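Side-chain contacts in phosphoserine phosphatase (Thermococcus onnurineus, PDB 4AP9), which probably hydrolyses phosphoserine to serine and phosphate, the last step of serine biosynthesis, as a magnesium-dependent phosphatase of the haloacid dehalogenase superfamily: residues D15-L20 with R139-F144; V11-I16 with A163-R168; R85-T90 with K187-L192. One frame throughout, in Å; residues are numbered along the deposited sequence.

Contact 1 (D15-L20 with R139-F144); sequences DIEGTL and RDKGEF. With 1PS (3-pyridinium-1-ylpropane-1-sulfonate), chain F.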
loop_
_atom_site.group_PDB
_atom_site.type_symbol
_atom_site.label_atom_id
_atom_site.label_comp_id
_atom_site.label_asym_id
_atom_site.label_seq_id
_atom_site.Cartn_x
_atom_site.Cartn_y
_atom_site.Cartn_z
ATOM N N ASP A 15 -18.323 -16.484 -14.818
ATOM C CA ASP A 15 -18.877 -15.606 -15.842
ATOM C C ASP A 15 -19.904 -16.436 -16.603
ATOM O O ASP A 15 -19.540 -17.406 -17.262
ATOM C CB ASP A 15 -17.770 -15.108 -16.771
ATOM C CG ASP A 15 -18.234 -14.008 -17.707
ATOM O OD1 ASP A 15 -19.205 -13.306 -17.367
ATOM O OD2 ASP A 15 -17.625 -13.845 -18.791
ATOM N N ILE A 16 -21.181 -16.067 -16.479
ATOM C CA ILE A 16 -22.308 -16.889 -16.917
ATOM C C ILE A 16 -22.275 -17.255 -18.400
ATOM O O ILE A 16 -22.428 -18.420 -18.762
ATOM C CB ILE A 16 -23.643 -16.186 -16.588
ATOM C CG1 ILE A 16 -23.799 -16.077 -15.074
ATOM C CG2 ILE A 16 -24.830 -16.955 -17.170
ATOM C CD1 ILE A 16 -24.966 -15.206 -14.640
ATOM N N GLU A 17 -22.066 -16.275 -19.258
ATOM C CA GLU A 17 -22.174 -16.533 -20.693
ATOM C C GLU A 17 -21.049 -17.411 -21.206
ATOM O O GLU A 17 -19.878 -17.114 -21.009
ATOM C CB GLU A 17 -22.210 -15.221 -21.471
ATOM C CG GLU A 17 -23.372 -14.327 -21.086
ATOM C CD GLU A 17 -23.143 -12.886 -21.509
ATOM O OE1 GLU A 17 -22.149 -12.275 -21.054
ATOM O OE2 GLU A 17 -23.954 -12.363 -22.296
ATOM N N GLY A 18 -21.411 -18.496 -21.878
ATOM C CA GLY A 18 -20.412 -19.393 -22.436
ATOM C C GLY A 18 -19.887 -20.404 -21.431
ATOM O O GLY A 18 -19.037 -21.228 -21.759
ATOM N N THR A 19 -20.386 -20.347 -20.201
ATOM C CA THR A 19 -20.086 -21.383 -19.225
ATOM C C THR A 19 -21.370 -22.093 -18.826
ATOM O O THR A 19 -21.484 -23.306 -19.009
ATOM C CB THR A 19 -19.400 -20.826 -17.968
ATOM O OG1 THR A 19 -20.294 -19.920 -17.310
ATOM C CG2 THR A 19 -18.094 -20.097 -18.340
ATOM N N LEU A 20 -22.336 -21.334 -18.297
ATOM C CA LEU A 20 -23.598 -21.914 -17.836
ATOM C C LEU A 20 -24.707 -21.873 -18.880
ATOM O O LEU A 20 -25.642 -22.677 -18.821
ATOM C CB LEU A 20 -24.084 -21.219 -16.560
ATOM C CG LEU A 20 -23.134 -21.169 -15.360
ATOM C CD1 LEU A 20 -23.844 -20.526 -14.173
ATOM C CD2 LEU A 20 -22.636 -22.568 -14.997
ATOM N N ARG A 139 -17.180 -1.552 -13.585
ATOM C CA ARG A 139 -16.402 -1.012 -14.700
ATOM C C ARG A 139 -16.143 -2.100 -15.728
ATOM O O ARG A 139 -16.342 -1.905 -16.929
ATOM C CB ARG A 139 -15.066 -0.476 -14.196
ATOM C CG ARG A 139 -14.194 0.168 -15.263
ATOM C CD ARG A 139 -12.852 0.547 -14.640
ATOM N NE ARG A 139 -12.024 1.334 -15.541
ATOM C CZ ARG A 139 -10.717 1.152 -15.692
ATOM N NH1 ARG A 139 -10.095 0.196 -15.007
ATOM N NH2 ARG A 139 -10.040 1.916 -16.541
ATOM N N ASP A 140 -15.679 -3.239 -15.226
ATOM C CA ASP A 140 -15.418 -4.445 -16.017
ATOM C C ASP A 140 -15.260 -5.607 -15.032
ATOM O O ASP A 140 -15.228 -5.391 -13.817
ATOM C CB ASP A 140 -14.161 -4.297 -16.890
ATOM C CG ASP A 140 -12.905 -3.958 -16.081
ATOM O OD1 ASP A 140 -12.470 -4.779 -15.249
ATOM O OD2 ASP A 140 -12.322 -2.876 -16.299
ATOM N N LYS A 141 -15.163 -6.834 -15.538
ATOM C CA LYS A 141 -15.160 -7.997 -14.650
ATOM C C LYS A 141 -13.937 -8.088 -13.747
ATOM O O LYS A 141 -14.043 -8.535 -12.601
ATOM C CB LYS A 141 -15.371 -9.292 -15.437
ATOM C CG LYS A 141 -16.773 -9.381 -16.026
ATOM C CD LYS A 141 -16.845 -10.326 -17.214
ATOM C CE LYS A 141 -18.238 -10.279 -17.847
ATOM N NZ LYS A 141 -18.356 -11.137 -19.075
ATOM N N GLY A 142 -12.783 -7.654 -14.240
ATOM C CA GLY A 142 -11.616 -7.581 -13.385
ATOM C C GLY A 142 -11.828 -6.620 -12.229
ATOM O O GLY A 142 -11.485 -6.931 -11.076
ATOM N N GLU A 143 -12.391 -5.445 -12.523
ATOM C CA GLU A 143 -12.614 -4.460 -11.468
ATOM C C GLU A 143 -13.578 -5.026 -10.447
ATOM O O GLU A 143 -13.398 -4.846 -9.239
ATOM C CB GLU A 143 -13.182 -3.150 -12.028
ATOM C CG GLU A 143 -12.160 -2.255 -12.673
ATOM C CD GLU A 143 -10.982 -1.970 -11.761
ATOM O OE1 GLU A 143 -11.174 -1.341 -10.701
ATOM O OE2 GLU A 143 -9.868 -2.379 -12.121
ATOM N N PHE A 144 -14.599 -5.729 -10.930
ATOM C CA PHE A 144 -15.581 -6.313 -10.026
ATOM C C PHE A 144 -14.937 -7.292 -9.041
ATOM O O PHE A 144 -15.309 -7.338 -7.871
ATOM C CB PHE A 144 -16.703 -7.024 -10.781
ATOM C CG PHE A 144 -17.695 -7.682 -9.876
ATOM C CD1 PHE A 144 -18.565 -6.915 -9.120
ATOM C CD2 PHE A 144 -17.744 -9.058 -9.761
ATOM C CE1 PHE A 144 -19.472 -7.524 -8.260
ATOM C CE2 PHE A 144 -18.658 -9.666 -8.906
ATOM C CZ PHE A 144 -19.517 -8.889 -8.165
HETATM N N1 1PS F . -14.045 -7.980 -23.153
HETATM C C1 1PS F . -13.311 -7.218 -23.972
HETATM C C2 1PS F . -12.828 -7.730 -25.168
HETATM C C3 1PS F . -14.332 -9.255 -23.460
HETATM C C4 1PS F . -13.867 -9.834 -24.633
HETATM C C5 1PS F . -13.103 -9.060 -25.515
HETATM C C6 1PS F . -14.554 -7.391 -21.940
HETATM C C7 1PS F . -15.196 -8.424 -21.073
HETATM C C8 1PS F . -16.542 -7.970 -20.574
HETATM S S1 1PS F . -16.311 -6.890 -19.190
HETATM O O1 1PS F . -17.515 -6.974 -18.343
HETATM O O2 1PS F . -16.205 -5.514 -19.643
HETATM O O3 1PS F . -15.087 -7.262 -18.542
HETATM O O HOH W 1 -20.718 -10.338 -20.215
#

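Contact 2 (V11-I16 with A163-R168); sequences VAVIDI and AKMFER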
loop_
_atom_site.group_PDB
_atom_site.type_symbol
_atom_site.label_atom_id
_atom_site.label_comp_id
_atom_site.label_asym_id
_atom_site.label_seq_id
_atom_site.Cartn_x
_atom_site.Cartn_y
_atom_site.Cartn_z
ATOM N N VAL A 11 -13.443 -18.033 -3.159
ATOM C CA VAL A 11 -14.532 -17.605 -4.007
ATOM C C VAL A 11 -14.407 -18.236 -5.380
ATOM O O VAL A 11 -13.339 -18.223 -5.983
ATOM C CB VAL A 11 -14.568 -16.078 -4.111
ATOM C CG1 VAL A 11 -15.648 -15.631 -5.078
ATOM C CG2 VAL A 11 -14.790 -15.490 -2.724
ATOM N N ALA A 12 -15.494 -18.847 -5.826
ATOM C CA ALA A 12 -15.592 -19.374 -7.180
ATOM C C ALA A 12 -16.444 -18.397 -7.977
ATOM O O ALA A 12 -17.654 -18.293 -7.745
ATOM C CB ALA A 12 -16.242 -20.742 -7.157
ATOM N N VAL A 13 -15.817 -17.655 -8.889
ATOM C CA VAL A 13 -16.538 -16.698 -9.740
ATOM C C VAL A 13 -16.794 -17.360 -11.083
ATOM O O VAL A 13 -15.858 -17.870 -11.717
ATOM C CB VAL A 13 -15.730 -15.404 -9.969
ATOM C CG1 VAL A 13 -16.488 -14.422 -10.871
ATOM C CG2 VAL A 13 -15.403 -14.736 -8.636
ATOM N N ILE A 14 -18.060 -17.371 -11.498
ATOM C CA ILE A 14 -18.416 -17.865 -12.819
ATOM C C ILE A 14 -18.987 -16.756 -13.693
ATOM O O ILE A 14 -20.011 -16.154 -13.351
ATOM C CB ILE A 14 -19.463 -19.013 -12.742
ATOM C CG1 ILE A 14 -18.960 -20.151 -11.849
ATOM C CG2 ILE A 14 -19.793 -19.523 -14.150
ATOM C CD1 ILE A 14 -20.035 -21.127 -11.477
ATOM N N ASP A 15 -18.323 -16.484 -14.818
ATOM C CA ASP A 15 -18.877 -15.606 -15.842
ATOM C C ASP A 15 -19.904 -16.436 -16.603
ATOM O O ASP A 15 -19.540 -17.406 -17.262
ATOM C CB ASP A 15 -17.770 -15.108 -16.771
ATOM C CG ASP A 15 -18.234 -14.008 -17.707
ATOM O OD1 ASP A 15 -19.205 -13.306 -17.367
ATOM O OD2 ASP A 15 -17.625 -13.845 -18.791
ATOM N N ILE A 16 -21.181 -16.067 -16.479
ATOM C CA ILE A 16 -22.308 -16.889 -16.917
ATOM C C ILE A 16 -22.275 -17.255 -18.400
ATOM O O ILE A 16 -22.428 -18.420 -18.762
ATOM C CB ILE A 16 -23.643 -16.186 -16.588
ATOM C CG1 ILE A 16 -23.799 -16.077 -15.074
ATOM C CG2 ILE A 16 -24.830 -16.955 -17.170
ATOM C CD1 ILE A 16 -24.966 -15.206 -14.640
ATOM N N ALA A 163 -8.404 -11.048 -20.232
ATOM C CA ALA A 163 -7.233 -11.188 -19.370
ATOM C C ALA A 163 -7.422 -10.410 -18.076
ATOM O O ALA A 163 -6.911 -10.796 -17.034
ATOM C CB ALA A 163 -5.976 -10.721 -20.092
ATOM N N LYS A 164 -8.147 -9.301 -18.146
ATOM C CA LYS A 164 -8.340 -8.454 -16.970
ATOM C C LYS A 164 -9.003 -9.246 -15.844
ATOM O O LYS A 164 -8.601 -9.171 -14.684
ATOM C CB LYS A 164 -9.190 -7.229 -17.333
ATOM C CG LYS A 164 -9.174 -6.113 -16.289
ATOM C CD LYS A 164 -9.643 -4.784 -16.884
ATOM C CE LYS A 164 -9.351 -3.624 -15.928
ATOM N NZ LYS A 164 -9.585 -2.267 -16.549
HETATM N N MSE A 165 -10.017 -10.021 -16.192
HETATM C CA MSE A 165 -10.716 -10.817 -15.189
HETATM C C MSE A 165 -9.824 -11.917 -14.641
HETATM O O MSE A 165 -9.718 -12.108 -13.431
HETATM C CB MSE A 165 -11.993 -11.418 -15.762
HETATM C CG MSE A 165 -12.823 -12.089 -14.711
HETATM SE SE MSE A 165 -14.271 -13.174 -15.432
HETATM C CE MSE A 165 -14.876 -13.948 -13.812
ATOM N N PHE A 166 -9.154 -12.636 -15.533
ATOM C CA PHE A 166 -8.349 -13.772 -15.098
ATOM C C PHE A 166 -7.087 -13.354 -14.342
ATOM O O PHE A 166 -6.594 -14.099 -13.494
ATOM C CB PHE A 166 -8.000 -14.672 -16.287
ATOM C CG PHE A 166 -9.128 -15.535 -16.730
ATOM C CD1 PHE A 166 -9.580 -16.573 -15.924
ATOM C CD2 PHE A 166 -9.742 -15.328 -17.956
ATOM C CE1 PHE A 166 -10.624 -17.384 -16.326
ATOM C CE2 PHE A 166 -10.784 -16.141 -18.366
ATOM C CZ PHE A 166 -11.229 -17.172 -17.550
ATOM N N GLU A 167 -6.566 -12.168 -14.641
ATOM C CA GLU A 167 -5.411 -11.649 -13.910
ATOM C C GLU A 167 -5.711 -11.543 -12.416
ATOM O O GLU A 167 -4.813 -11.666 -11.576
ATOM C CB GLU A 167 -4.992 -10.278 -14.452
ATOM C CG GLU A 167 -3.743 -10.290 -15.338
ATOM C CD GLU A 167 -3.345 -8.887 -15.807
ATOM O OE1 GLU A 167 -4.230 -7.998 -15.880
ATOM O OE2 GLU A 167 -2.146 -8.672 -16.097
ATOM N N ARG A 168 -6.983 -11.320 -12.101
ATOM C CA ARG A 168 -7.436 -11.163 -10.727
ATOM C C ARG A 168 -7.538 -12.504 -10.010
ATOM O O ARG A 168 -7.491 -12.557 -8.789
ATOM C CB ARG A 168 -8.801 -10.452 -10.703
ATOM C CG ARG A 168 -8.717 -8.951 -10.832
ATOM C CD ARG A 168 -8.496 -8.399 -9.448
ATOM N NE ARG A 168 -7.858 -7.098 -9.421
ATOM C CZ ARG A 168 -7.358 -6.577 -8.308
ATOM N NH1 ARG A 168 -7.434 -7.269 -7.166
ATOM N NH2 ARG A 168 -6.785 -5.385 -8.328
#

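Contact 3 (R85-T90 with K187-L192); sequences RELVET and KDLKEL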
loop_
_atom_site.group_PDB
_atom_site.type_symbol
_atom_site.label_atom_id
_atom_site.label_comp_id
_atom_site.label_asym_id
_atom_site.label_seq_id
_atom_site.Cartn_x
_atom_site.Cartn_y
_atom_site.Cartn_z
ATOM N N ARG A 85 -26.502 -26.537 -12.780
ATOM C CA ARG A 85 -26.854 -26.649 -11.377
ATOM C C ARG A 85 -25.856 -27.553 -10.641
ATOM O O ARG A 85 -25.490 -27.291 -9.490
ATOM C CB ARG A 85 -28.292 -27.141 -11.205
ATOM C CG ARG A 85 -28.747 -27.099 -9.761
ATOM C CD ARG A 85 -30.205 -27.473 -9.618
ATOM N NE ARG A 85 -31.090 -26.553 -10.326
ATOM C CZ ARG A 85 -31.539 -25.411 -9.815
ATOM N NH1 ARG A 85 -31.165 -25.033 -8.597
ATOM N NH2 ARG A 85 -32.355 -24.642 -10.525
ATOM N N GLU A 86 -25.399 -28.604 -11.309
ATOM C CA GLU A 86 -24.443 -29.509 -10.688
ATOM C C GLU A 86 -23.117 -28.788 -10.443
ATOM O O GLU A 86 -22.486 -28.972 -9.397
ATOM C CB GLU A 86 -24.230 -30.755 -11.553
ATOM C CG GLU A 86 -23.319 -31.793 -10.899
ATOM C CD GLU A 86 -23.195 -33.067 -11.714
ATOM O OE1 GLU A 86 -23.664 -33.092 -12.877
ATOM O OE2 GLU A 86 -22.623 -34.042 -11.183
ATOM N N LEU A 87 -22.693 -27.962 -11.396
ATOM C CA LEU A 87 -21.451 -27.214 -11.204
ATOM C C LEU A 87 -21.527 -26.434 -9.901
ATOM O O LEU A 87 -20.664 -26.561 -9.030
ATOM C CB LEU A 87 -21.172 -26.251 -12.362
ATOM C CG LEU A 87 -19.960 -25.318 -12.164
ATOM C CD1 LEU A 87 -18.708 -26.112 -11.910
ATOM C CD2 LEU A 87 -19.746 -24.387 -13.362
ATOM N N VAL A 88 -22.574 -25.632 -9.764
ATOM C CA VAL A 88 -22.697 -24.754 -8.610
ATOM C C VAL A 88 -22.828 -25.522 -7.305
ATOM O O VAL A 88 -22.213 -25.168 -6.304
ATOM C CB VAL A 88 -23.875 -23.776 -8.781
ATOM C CG1 VAL A 88 -24.158 -23.038 -7.477
ATOM C CG2 VAL A 88 -23.576 -22.794 -9.918
ATOM N N GLU A 89 -23.615 -26.589 -7.305
ATOM C CA GLU A 89 -23.765 -27.382 -6.082
ATOM C C GLU A 89 -22.457 -28.088 -5.678
ATOM O O GLU A 89 -22.145 -28.208 -4.484
ATOM C CB GLU A 89 -24.914 -28.383 -6.220
ATOM C CG GLU A 89 -26.271 -27.708 -6.307
ATOM C CD GLU A 89 -27.420 -28.682 -6.493
ATOM O OE1 GLU A 89 -27.173 -29.888 -6.724
ATOM O OE2 GLU A 89 -28.578 -28.227 -6.413
ATOM N N THR A 90 -21.698 -28.542 -6.672
ATOM C CA THR A 90 -20.436 -29.218 -6.421
ATOM C C THR A 90 -19.376 -28.247 -5.903
ATOM O O THR A 90 -18.648 -28.552 -4.953
ATOM C CB THR A 90 -19.925 -29.923 -7.676
ATOM O OG1 THR A 90 -20.934 -30.826 -8.150
ATOM C CG2 THR A 90 -18.644 -30.717 -7.356
ATOM N N LYS A 187 -13.028 -28.402 -22.258
ATOM C CA LYS A 187 -13.744 -28.477 -23.535
ATOM C C LYS A 187 -15.148 -27.888 -23.508
ATOM O O LYS A 187 -15.594 -27.294 -24.489
ATOM C CB LYS A 187 -13.833 -29.925 -24.030
ATOM C CG LYS A 187 -12.511 -30.521 -24.474
ATOM C CD LYS A 187 -12.728 -31.910 -25.074
ATOM C CE LYS A 187 -11.416 -32.648 -25.297
ATOM N NZ LYS A 187 -11.654 -34.049 -25.759
ATOM N N ASP A 188 -15.850 -28.077 -22.395
ATOM C CA ASP A 188 -17.243 -27.680 -22.293
ATOM C C ASP A 188 -17.661 -27.778 -20.833
ATOM O O ASP A 188 -16.858 -28.144 -19.981
ATOM C CB ASP A 188 -18.129 -28.576 -23.169
ATOM C CG ASP A 188 -17.907 -30.058 -22.906
ATOM O OD1 ASP A 188 -17.500 -30.416 -21.778
ATOM O OD2 ASP A 188 -18.144 -30.870 -23.831
ATOM N N LEU A 189 -18.911 -27.453 -20.542
ATOM C CA LEU A 189 -19.360 -27.395 -19.155
ATOM C C LEU A 189 -19.242 -28.754 -18.480
ATOM O O LEU A 189 -18.971 -28.839 -17.286
ATOM C CB LEU A 189 -20.795 -26.884 -19.088
ATOM C CG LEU A 189 -21.456 -26.720 -17.722
ATOM C CD1 LEU A 189 -20.666 -25.762 -16.863
ATOM C CD2 LEU A 189 -22.880 -26.211 -17.902
ATOM N N LYS A 190 -19.450 -29.819 -19.250
ATOM C CA LYS A 190 -19.363 -31.167 -18.710
ATOM C C LYS A 190 -17.963 -31.428 -18.166
ATOM O O LYS A 190 -17.792 -31.912 -17.048
ATOM C CB LYS A 190 -19.719 -32.197 -19.789
ATOM C CG LYS A 190 -19.514 -33.640 -19.364
ATOM C CD LYS A 190 -20.492 -34.037 -18.266
ATOM C CE LYS A 190 -20.114 -35.376 -17.630
ATOM N NZ LYS A 190 -20.365 -36.566 -18.504
ATOM N N GLU A 191 -16.957 -31.094 -18.965
ATOM C CA GLU A 191 -15.572 -31.248 -18.550
ATOM C C GLU A 191 -15.291 -30.404 -17.304
ATOM O O GLU A 191 -14.553 -30.829 -16.407
ATOM C CB GLU A 191 -14.656 -30.838 -19.703
ATOM C CG GLU A 191 -13.218 -31.306 -19.584
ATOM C CD GLU A 191 -12.487 -31.229 -20.916
ATOM O OE1 GLU A 191 -12.916 -31.918 -21.863
ATOM O OE2 GLU A 191 -11.489 -30.483 -21.017
ATOM N N LEU A 192 -15.884 -29.213 -17.239
ATOM C CA LEU A 192 -15.667 -28.331 -16.091
ATOM C C LEU A 192 -16.251 -28.952 -14.832
ATOM O O LEU A 192 -15.616 -28.944 -13.780
ATOM C CB LEU A 192 -16.280 -26.948 -16.325
ATOM C CG LEU A 192 -16.083 -25.924 -15.205
ATOM C CD1 LEU A 192 -14.601 -25.641 -14.974
ATOM C CD2 LEU A 192 -16.832 -24.631 -15.516
#

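Contact 1 (D15-L20 with R139-F144)
D15, ending strand 11-15, faces K141, starting helix 141-145, with their CA atoms 8.6 Å apart and both CB atoms directed at the other segment. The lysine tail is extended beyond CG (chi4 177°) and meets the aspartate at about a right angle. K141 NZ sits before both oxygens of one carboxylate, 2.8 Å from D15 OD2 and 2.9 Å from D15 OD1: a salt bridge of two weak hydrogen bonds. A water accepts from K141 NZ (2.7 Å) and donates to E17 OE1 (2.6 Å), and K141 NZ also donates to Y160 O. The bound sulfonate, whose pocket includes D140 and K141, lies at the helix start, where K141 N donates almost straight to 1PS O3 (3.0 Å, 176°). D140 caps this helix: E143 N reaches D140 OD1, at 2.8 Å, from 35° above the carboxylate plane. A methionine in place of K141 would probably leave the D15 carboxylate without its positive mate and break the water link to E17. D15-L20, running from strand 11-15 into the loop before helix 25-33, fits the first sequence motif (DxDxT-L) of the haloacid dehalogenase family, with E17 where the second aspartate usually stands; a lysine meeting its leading acid is consistent with the family's active site. I101 of strand 97-102 packs against D15, K141 and F144, while D15 pairs by backbone with M156 on strand 153-157.

Contact 2 (V11-I16 with A163-R168)
The side chain of M165 (selenomethionine in this crystal) meets V13 obliquely, end-on to one of its methyls, in the Rossmann-like core of the haloacid dehalogenase fold. It comes from helix 163-168, which covers one face of the parallel sheet around strand 11-15. The strand alternates as expected: V13 and D15 direct their CB atoms at the helix and I14 turns its own away, which explains why two residues meet M165 and the one between them does not. M165 has CG anti to its backbone nitrogen (chi1 -172°) and stays extended through SE; this extended chain carries CE to V13, while the nearest CA atoms, of D15 and M165, are 9.5 Å apart. Its terminal methyl touches V13 CG1, the branch that lies anti to the valine nitrogen. D162 OD1 accepts from M165 N at the start of this helix. I101 and K141 also touch the M165 side chain, and L145 and I153 pack on V13. The D15 carboxylate is paired with K141; the D15 atom nearest the selenium is CB, 4.2 Å from M165 SE. Tightest is M165 CE to V13 CG1, 3.4 Å, shorter than a usual carbon-carbon contact.

Contact 3 (R85-T90 with K187-L192)
E86 O is gripped twice by T90: the backbone T90 N lies 2.9 Å from it, and T90 OG1 donates to the same E86 O at 2.7 Å. The two donors arrive from opposite faces of the carbonyl plane, which ties the threonine side chain back onto its own helix. This helix, 82-93, and helix 189-197 are neighbouring layer helices of the haloacid dehalogenase Rossmann-like fold, lying on the sheet face to which I14 points. Their segments come closest at L87 and L192, with CA atoms 7.7 Å apart. The meeting is wholly apolar: L87 directs its CB at the partner helix, whereas L189 and L192, one helical turn apart, set theirs off to the side and bring only a terminal methyl inward. In L87, chi1 174° sets CG anti to the backbone nitrogen and chi2 57° leaves CD2 extended away from CA, to meet both leucines. L20 and I196 also pack on L87, while I173, V175 and V186 lie against L192, so the cluster continues into strands 171-175 and 184-186. A salt bridge from E86 OE2 to K197 adds a charged tie between the same two helices. The start of helix 189-197 is capped by D188, whose OD1 accepts from E191 N at 2.9 Å, nearly straight (167°) and nearly along the C-O axis. At the interface itself, L87 CD2 stands 3.6 Å from L192 CD2 and 3.9 Å from L189 CD1.

From the N terminus, strand 11-15 and the loop behind it open both contact 1 and contact 2, which share D15 and I16. Contact 1 closes its loop on reaching helix 141-145, and contact 2 closes a wider one at helix 163-168. Contact 3 starts inside both loops, on helix 82-93, and closes after them, at helix 189-197, so it crosses both. The first two adjoin, their centres about 6 Å apart, and a salt bridge from the N-cap residue D140 to K164 joins the start of one helix to the other. Contact 3 lies about 16 to 17 Å off by centres, beyond the sheet, yet I14 and L20 reach L87 and connect the two layers.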